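Local coordinates for protein alpha-glucosidase YIHQ (Escherichia coli, PDB 5AEG) that hydrolyses sulfoquinovosyl diacylglycerides and simple sulfoquinovosides, releasing sulfoquinovose from plant sulfolipids for use as a carbon and sulfur source, at residues 182-187 against 494-499; 192-197 against 240-245. All coordinates share one frame; numbering follows the deposited sequence.

How the interactions relate
From the N terminus the chain reaches 182-187 after the earlier strands of the beta domain, runs into strand 193-197 and, after further strands, enters helix 232-243, whose C-terminal end folds back on that strand. This return, interaction 2, closes a loop of 42 residues. It is nested inside the loop of 306 residues closed by interaction 1, where 494-499, the last residues of helix 486-495 and the loop after it, meets 182-187. Strands 186-189 and 193-197 are antiparallel neighbours, and the centres of the two contacts lie about 9 Å apart. Thr186 OG1 and His196 ND1, 2.7 Å apart and probably hydrogen-bonded, link them. Together they join the N-terminal beta domain to helix 232-243 and the TIM-barrel domain.

Interaction 1: 182-187 against 494-499; sequences FPQPTF and AMTGHG
Apolar contact is made by a single methyl: CG2 of Thr496, the first residue past helix 486-495, projects against the side chains of Gln184 and Thr186. Thr496 CG2 lies 3.6 Å from Gln184 NE2 and 3.7 Å from Gln184 CD, so the amide end takes most of the touch as the two side chains slide past each other in opposite directions. Thr186 meets the same methyl through CB, 4.0 Å from Thr496 CG2. With the methyl anti to its own backbone N (OG1 at chi1 -48°), Thr496 turns carbon to the strands and leaves OG1 to Ser492 O and Gly133 N.

No hydrogen bond crosses between the two segments; the polar atoms are satisfied around the methyl instead. Gln184 NE2 donates to Thr186 OG1 at 2.9 Å, nearly straight (167°) and in the amide plane, which bridges the two strand side chains. Gln184 OE1 accepts from Gln462 NE2, and Thr496 O is a further partner of that amide, so Gln462 links both sides of the contact. Held at both ends, the Gln184 amide has its rotation fixed. Thr186 OG1 also pairs with His196.

Backbone turns shape both sides. Pro185 centres an inverse gamma turn at the corner between strands 183-184 and 186-189, while Gly497, at positive phi, is the C-prime residue of a Schellman motif ending helix 486-495. This buried contact thus sets the C-terminal end of a TIM-barrel-domain helix against the strand corner of the N-terminal beta domain. Pro185 and Phe187 lie against strand 193-197, and Phe182 and His498 both touch Met468 on strand 468-469.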
ATOM      1  N   PHE A 182      -2.589   2.569   3.908  1.00 18.62           N
ATOM      2  CA  PHE A 182      -1.126   2.377   4.056  1.00 19.10           C
ATOM      3  C   PHE A 182      -0.529   3.790   3.961  1.00 19.02           C
ATOM      4  O   PHE A 182       0.232   4.062   3.049  1.00 19.37           O
ATOM      5  CB  PHE A 182      -0.599   1.415   2.995  1.00 17.55           C
ATOM      6  CG  PHE A 182       0.821   0.911   3.195  1.00 17.20           C
ATOM      7  CD1 PHE A 182       1.767   1.530   4.067  1.00 18.07           C
ATOM      8  CD2 PHE A 182       1.250  -0.117   2.401  1.00 20.60           C
ATOM      9  CE1 PHE A 182       3.028   1.030   4.157  1.00 17.99           C
ATOM     10  CE2 PHE A 182       2.530  -0.669   2.534  1.00 18.83           C
ATOM     11  CZ  PHE A 182       3.411  -0.044   3.383  1.00 17.95           C
ATOM     12  N   PRO A 183      -0.879   4.695   4.896  1.00 17.51           N
ATOM     13  CA  PRO A 183      -0.112   5.923   4.987  1.00 18.91           C
ATOM     14  C   PRO A 183       1.202   5.567   5.700  1.00 18.36           C
ATOM     15  O   PRO A 183       1.259   4.582   6.431  1.00 20.06           O
ATOM     16  CB  PRO A 183      -0.962   6.831   5.902  1.00 17.67           C
ATOM     17  CG  PRO A 183      -1.625   5.825   6.833  1.00 17.90           C
ATOM     18  CD  PRO A 183      -1.734   4.518   6.082  1.00 17.64           C
ATOM     19  N   GLN A 184       2.267   6.303   5.454  1.00 19.16           N
ATOM     20  CA  GLN A 184       3.515   6.019   6.150  1.00 19.41           C
ATOM     21  C   GLN A 184       4.259   7.367   6.319  1.00 19.36           C
ATOM     22  O   GLN A 184       4.288   8.151   5.394  1.00 17.45           O
ATOM     23  CB  GLN A 184       4.404   5.015   5.416  1.00 18.43           C
ATOM     24  CG  GLN A 184       5.562   4.538   6.332  1.00 20.75           C
ATOM     25  CD  GLN A 184       6.350   3.413   5.779  1.00 21.88           C
ATOM     26  OE1 GLN A 184       5.789   2.371   5.473  1.00 21.67           O
ATOM     27  NE2 GLN A 184       7.646   3.586   5.676  1.00 22.33           N
ATOM     28  N   PRO A 185       4.934   7.588   7.505  1.00 18.68           N
ATOM     29  CA  PRO A 185       5.606   8.876   7.778  1.00 18.32           C
ATOM     30  C   PRO A 185       7.023   8.878   7.236  1.00 20.46           C
ATOM     31  O   PRO A 185       7.992   8.994   7.989  1.00 19.19           O
ATOM     32  CB  PRO A 185       5.538   8.975   9.317  1.00 18.20           C
ATOM     33  CG  PRO A 185       5.606   7.578   9.734  1.00 20.00           C
ATOM     34  CD  PRO A 185       4.738   6.818   8.731  1.00 19.24           C
ATOM     35  N   THR A 186       7.123   8.756   5.906  1.00 22.41           N
ATOM     36  CA  THR A 186       8.397   8.482   5.174  1.00 23.03           C
ATOM     37  C   THR A 186       8.207   9.183   3.816  1.00 22.78           C
ATOM     38  O   THR A 186       7.176   8.999   3.170  1.00 21.35           O
ATOM     39  CB  THR A 186       8.580   6.996   4.935  1.00 26.36           C
ATOM     40  OG1 THR A 186       8.543   6.319   6.185  1.00 23.37           O
ATOM     41  CG2 THR A 186       9.880   6.696   4.242  1.00 25.24           C
ATOM     42  N   PHE A 187       9.148  10.044   3.400  1.00 21.43           N
ATOM     43  CA  PHE A 187       9.028  10.752   2.140  1.00 19.02           C
ATOM     44  C   PHE A 187      10.421  10.926   1.508  1.00 22.46           C
ATOM     45  O   PHE A 187      11.464  10.741   2.188  1.00 18.78           O
ATOM     46  CB  PHE A 187       8.242  12.083   2.220  1.00 19.17           C
ATOM     47  CG  PHE A 187       8.892  13.193   2.977  1.00 19.83           C
ATOM     48  CD1 PHE A 187       8.685  13.339   4.344  1.00 24.09           C
ATOM     49  CD2 PHE A 187       9.754  14.110   2.354  1.00 21.21           C
ATOM     50  CE1 PHE A 187       9.245  14.394   5.026  1.00 22.91           C
ATOM     51  CE2 PHE A 187      10.344  15.100   3.069  1.00 21.28           C
ATOM     52  CZ  PHE A 187      10.078  15.243   4.393  1.00 21.74           C
ATOM     53  N   ALA A 494       6.318   2.449  -4.289  1.00 17.67           N
ATOM     54  CA  ALA A 494       7.662   2.257  -4.787  1.00 20.47           C
ATOM     55  C   ALA A 494       8.730   3.186  -4.157  1.00 19.43           C
ATOM     56  O   ALA A 494       9.834   2.728  -3.782  1.00 23.00           O
ATOM     57  CB  ALA A 494       7.647   2.341  -6.306  1.00 19.31           C
ATOM     58  N   MET A 495       8.357   4.458  -3.993  1.00 19.26           N
ATOM     59  CA  MET A 495       9.158   5.502  -3.379  1.00 20.49           C
ATOM     60  C   MET A 495       9.150   5.432  -1.845  1.00 23.41           C
ATOM     61  O   MET A 495       9.920   6.132  -1.204  1.00 22.06           O
ATOM     62  CB  MET A 495       8.646   6.870  -3.806  1.00 20.98           C
ATOM     63  CG  MET A 495       8.801   7.151  -5.293  1.00 21.68           C
ATOM     64  SD  MET A 495      10.488   6.895  -5.931  1.00 22.39           S
ATOM     65  CE  MET A 495      11.235   8.333  -5.187  1.00 24.11           C
ATOM     66  N   THR A 496       8.339   4.539  -1.268  1.00 21.39           N
ATOM     67  CA  THR A 496       8.329   4.278   0.169  1.00 19.18           C
ATOM     68  C   THR A 496       8.902   2.882   0.419  1.00 21.44           C
ATOM     69  O   THR A 496       8.720   2.255   1.484  1.00 20.07           O
ATOM     70  CB  THR A 496       6.861   4.369   0.738  1.00 19.64           C
ATOM     71  OG1 THR A 496       6.235   5.559   0.269  1.00 18.11           O
ATOM     72  CG2 THR A 496       6.915   4.474   2.250  1.00 21.49           C
ATOM     73  N   GLY A 497       9.552   2.318  -0.580  1.00 18.95           N
ATOM     74  CA  GLY A 497      10.196   1.055  -0.378  1.00 19.71           C
ATOM     75  C   GLY A 497       9.509  -0.251  -0.502  1.00 21.58           C
ATOM     76  O   GLY A 497      10.043  -1.253  -0.046  1.00 20.32           O
ATOM     77  N   HIS A 498       8.329  -0.274  -1.102  1.00 18.81           N
ATOM     78  CA  HIS A 498       7.625  -1.535  -1.394  1.00 18.52           C
ATOM     79  C   HIS A 498       7.397  -1.573  -2.945  1.00 17.23           C
ATOM     80  O   HIS A 498       6.752  -0.671  -3.567  1.00 21.06           O
ATOM     81  CB  HIS A 498       6.311  -1.687  -0.634  1.00 20.73           C
ATOM     82  CG  HIS A 498       5.887  -3.130  -0.569  1.00 22.23           C
ATOM     83  ND1 HIS A 498       5.683  -3.909  -1.699  1.00 21.56           N
ATOM     84  CD2 HIS A 498       5.781  -3.964   0.484  1.00 20.63           C
ATOM     85  CE1 HIS A 498       5.418  -5.150  -1.338  1.00 22.16           C
ATOM     86  NE2 HIS A 498       5.458  -5.207  -0.015  1.00 24.22           N
ATOM     87  N   GLY A 499       8.046  -2.561  -3.585  1.00 18.12           N
ATOM     88  CA  GLY A 499       8.166  -2.668  -5.024  1.00 18.23           C
ATOM     89  C   GLY A 499       7.361  -3.822  -5.676  1.00 19.37           C
ATOM     90  O   GLY A 499       7.557  -4.106  -6.820  1.00 19.20           O
TER

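Interaction 2: 192-197 against 240-245; sequences KYYCHV and TALLGR
Leu242, on the last turn of helix 232-243, has the most surface buried here, and its CD2 methyl sits between Tyr194 and His196 of strand 193-197. Leu242 CD2 is 3.4 Å from Tyr194 OH and 3.8 Å from Tyr194 CE1, reaching the phenol end of the ring obliquely. Leu242 CD2 is also 4.1 Å from His196 CD2. Leu242 CG lies anti to its own backbone N (chi1 178°), which carries the branch out from the helix toward the strand.

His196 is second in buried area, and its imidazole is covered by the next leucine. Leu243 CD2 stands over the centre of one face, 3.8 Å from the centroid of the His196 ring and only 14° off the normal, a CH-pi contact; the nearest ring atom is His196 CE1, 3.7 Å from Leu243 CD2. The bond from His196 ND1 to Thr186 OG1 on strand 186-189 limits the turn of the ring about CB-CG. With the imidazole cut back to an alanine here, the Leu243 methyl would probably lose its aromatic face, a gap would open beside Leu242, and Thr186 would be short of a partner.

Tyr194 contributes its hydroxyl end, where OH is bonded to Glu227 on strand 221-228. Its side chain also touches Leu235, Lys238 and Leu239, so the contact extends back along the helix.

The helix ends at Leu243, and Gly244, at positive phi, is the first residue to leave helical geometry. Alternate residues of one strand receiving successive leucines of a helix is helix-on-sheet packing, which here seats the end of helix 232-243 on a face of the N-terminal beta domain of this family 31 glycosidase.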
ATOM      1  N   LYS A 192      17.099  14.883  -3.169  1.00 24.57           N
ATOM      2  CA  LYS A 192      17.682  13.584  -3.113  1.00 22.77           C
ATOM      3  C   LYS A 192      18.046  13.124  -1.692  1.00 23.96           C
ATOM      4  O   LYS A 192      19.213  12.783  -1.361  1.00 26.82           O
ATOM      5  CB  LYS A 192      18.850  13.446  -4.122  1.00 27.24           C
ATOM      6  CG  LYS A 192      18.362  13.363  -5.548  1.00 27.03           C
ATOM      7  CD  LYS A 192      19.522  13.161  -6.531  1.00 30.39           C
ATOM      8  CE  LYS A 192      19.024  13.076  -7.960  1.00 34.61           C
ATOM      9  NZ  LYS A 192      20.209  12.832  -8.840  1.00 32.87           N
ATOM     10  N   TYR A 193      17.042  13.174  -0.812  1.00 21.81           N
ATOM     11  CA  TYR A 193      17.143  12.589   0.483  1.00 21.55           C
ATOM     12  C   TYR A 193      15.794  11.947   0.769  1.00 22.91           C
ATOM     13  O   TYR A 193      14.800  12.300   0.123  1.00 22.27           O
ATOM     14  CB  TYR A 193      17.467  13.599   1.557  1.00 22.80           C
ATOM     15  CG  TYR A 193      16.410  14.636   1.875  1.00 20.62           C
ATOM     16  CD1 TYR A 193      15.354  14.340   2.751  1.00 22.09           C
ATOM     17  CD2 TYR A 193      16.457  15.914   1.354  1.00 21.14           C
ATOM     18  CE1 TYR A 193      14.390  15.311   3.061  1.00 23.56           C
ATOM     19  CE2 TYR A 193      15.526  16.896   1.704  1.00 23.38           C
ATOM     20  CZ  TYR A 193      14.456  16.541   2.575  1.00 25.06           C
ATOM     21  OH  TYR A 193      13.444  17.479   2.879  1.00 24.00           O
ATOM     22  N   TYR A 194      15.787  11.110   1.763  1.00 23.47           N
ATOM     23  CA  TYR A 194      14.513  10.635   2.343  1.00 20.95           C
ATOM     24  C   TYR A 194      14.494  11.043   3.758  1.00 25.18           C
ATOM     25  O   TYR A 194      15.569  11.180   4.401  1.00 24.88           O
ATOM     26  CB  TYR A 194      14.402   9.099   2.272  1.00 19.17           C
ATOM     27  CG  TYR A 194      15.308   8.196   3.162  1.00 22.19           C
ATOM     28  CD1 TYR A 194      15.121   8.096   4.536  1.00 27.91           C
ATOM     29  CD2 TYR A 194      16.324   7.406   2.614  1.00 23.23           C
ATOM     30  CE1 TYR A 194      15.963   7.306   5.319  1.00 31.15           C
ATOM     31  CE2 TYR A 194      17.153   6.603   3.417  1.00 25.82           C
ATOM     32  CZ  TYR A 194      16.988   6.588   4.771  1.00 28.15           C
ATOM     33  OH  TYR A 194      17.753   5.817   5.644  1.00 30.32           O
ATOM     34  N   CYS A 195      13.276  11.239   4.271  1.00 22.59           N
ATOM     35  CA  CYS A 195      13.060  11.434   5.711  1.00 22.01           C
ATOM     36  C   CYS A 195      12.113  10.375   6.258  1.00 23.99           C
ATOM     37  O   CYS A 195      11.035  10.186   5.684  1.00 21.86           O
ATOM     38  CB  CYS A 195      12.470  12.801   5.889  1.00 20.79           C
ATOM     39  SG  CYS A 195      11.893  13.147   7.558  1.00 24.51           S
ATOM     40  N   HIS A 196      12.528   9.649   7.284  1.00 21.96           N
ATOM     41  CA  HIS A 196      11.725   8.608   7.909  1.00 20.53           C
ATOM     42  C   HIS A 196      11.502   8.923   9.400  1.00 24.73           C
ATOM     43  O   HIS A 196      12.471   9.223  10.126  1.00 22.66           O
ATOM     44  CB  HIS A 196      12.379   7.255   7.796  1.00 20.26           C
ATOM     45  CG  HIS A 196      11.616   6.184   8.510  1.00 23.30           C
ATOM     46  ND1 HIS A 196      10.343   5.817   8.130  1.00 23.16           N
ATOM     47  CD2 HIS A 196      11.892   5.477   9.633  1.00 25.81           C
ATOM     48  CE1 HIS A 196       9.894   4.887   8.949  1.00 25.07           C
ATOM     49  NE2 HIS A 196      10.811   4.675   9.888  1.00 24.27           N
ATOM     50  N   VAL A 197      10.260   8.881   9.859  1.00 20.79           N
ATOM     51  CA  VAL A 197       9.908   9.251  11.250  1.00 22.39           C
ATOM     52  C   VAL A 197       9.482   7.958  11.974  1.00 25.07           C
ATOM     53  O   VAL A 197       8.643   7.156  11.494  1.00 22.48           O
ATOM     54  CB  VAL A 197       8.865  10.338  11.331  1.00 22.22           C
ATOM     55  CG1 VAL A 197       8.446  10.672  12.775  1.00 23.63           C
ATOM     56  CG2 VAL A 197       9.282  11.602  10.608  1.00 23.76           C
ATOM     57  N   THR A 240      15.386   1.079   1.639  1.00 22.23           N
ATOM     58  CA  THR A 240      15.068  -0.297   1.913  1.00 22.75           C
ATOM     59  C   THR A 240      16.092  -1.042   2.810  1.00 26.99           C
ATOM     60  O   THR A 240      15.718  -2.034   3.444  1.00 23.02           O
ATOM     61  CB  THR A 240      14.805  -1.137   0.618  1.00 25.75           C
ATOM     62  OG1 THR A 240      15.947  -1.110  -0.234  1.00 23.41           O
ATOM     63  CG2 THR A 240      13.595  -0.554  -0.184  1.00 23.86           C
ATOM     64  N   ALA A 241      17.352  -0.600   2.842  1.00 26.34           N
ATOM     65  CA  ALA A 241      18.293  -1.125   3.901  1.00 26.65           C
ATOM     66  C   ALA A 241      17.806  -0.756   5.278  1.00 26.18           C
ATOM     67  O   ALA A 241      17.958  -1.523   6.185  1.00 28.60           O
ATOM     68  CB  ALA A 241      19.734  -0.600   3.665  1.00 28.24           C
ATOM     69  N   LEU A 242      17.091   0.346   5.381  1.00 23.50           N
ATOM     70  CA  LEU A 242      16.500   0.805   6.630  1.00 23.54           C
ATOM     71  C   LEU A 242      15.184   0.102   6.943  1.00 25.63           C
ATOM     72  O   LEU A 242      14.981  -0.409   8.027  1.00 25.92           O
ATOM     73  CB  LEU A 242      16.283   2.306   6.568  1.00 23.45           C
ATOM     74  CG  LEU A 242      15.625   2.895   7.827  1.00 26.14           C
ATOM     75  CD1 LEU A 242      16.409   2.630   9.095  1.00 31.21           C
ATOM     76  CD2 LEU A 242      15.363   4.378   7.654  1.00 26.93           C
ATOM     77  N   LEU A 243      14.276   0.065   5.988  1.00 24.17           N
ATOM     78  CA  LEU A 243      12.907  -0.430   6.270  1.00 24.63           C
ATOM     79  C   LEU A 243      12.687  -1.895   6.067  1.00 24.53           C
ATOM     80  O   LEU A 243      11.768  -2.476   6.657  1.00 23.25           O
ATOM     81  CB  LEU A 243      11.918   0.316   5.429  1.00 27.21           C
ATOM     82  CG  LEU A 243      11.892   1.868   5.434  1.00 29.14           C
ATOM     83  CD1 LEU A 243      10.926   2.392   4.354  1.00 30.16           C
ATOM     84  CD2 LEU A 243      11.563   2.426   6.775  1.00 30.27           C
ATOM     85  N   GLY A 244      13.408  -2.480   5.112  1.00 23.89           N
ATOM     86  CA  GLY A 244      13.166  -3.869   4.725  1.00 25.50           C
ATOM     87  C   GLY A 244      13.115  -4.021   3.210  1.00 22.70           C
ATOM     88  O   GLY A 244      12.782  -3.040   2.519  1.00 22.48           O
ATOM     89  N   ARG A 245      13.470  -5.231   2.738  1.00 22.29           N
ATOM     90  CA  ARG A 245      13.292  -5.669   1.365  1.00 24.80           C
ATOM     91  C   ARG A 245      12.407  -6.891   1.316  1.00 24.43           C
ATOM     92  O   ARG A 245      12.416  -7.698   2.220  1.00 23.66           O
ATOM     93  CB  ARG A 245      14.606  -5.984   0.709  1.00 24.67           C
ATOM     94  CG  ARG A 245      15.418  -4.744   0.532  1.00 26.84           C
ATOM     95  CD  ARG A 245      16.775  -4.883  -0.149  1.00 26.13           C
ATOM     96  NE  ARG A 245      17.519  -3.635  -0.118  1.00 25.97           N
ATOM     97  CZ  ARG A 245      18.781  -3.505   0.265  1.00 29.54           C
ATOM     98  NH1 ARG A 245      19.508  -4.574   0.537  1.00 29.72           N
ATOM     99  NH2 ARG A 245      19.311  -2.322   0.336  1.00 27.47           N
TER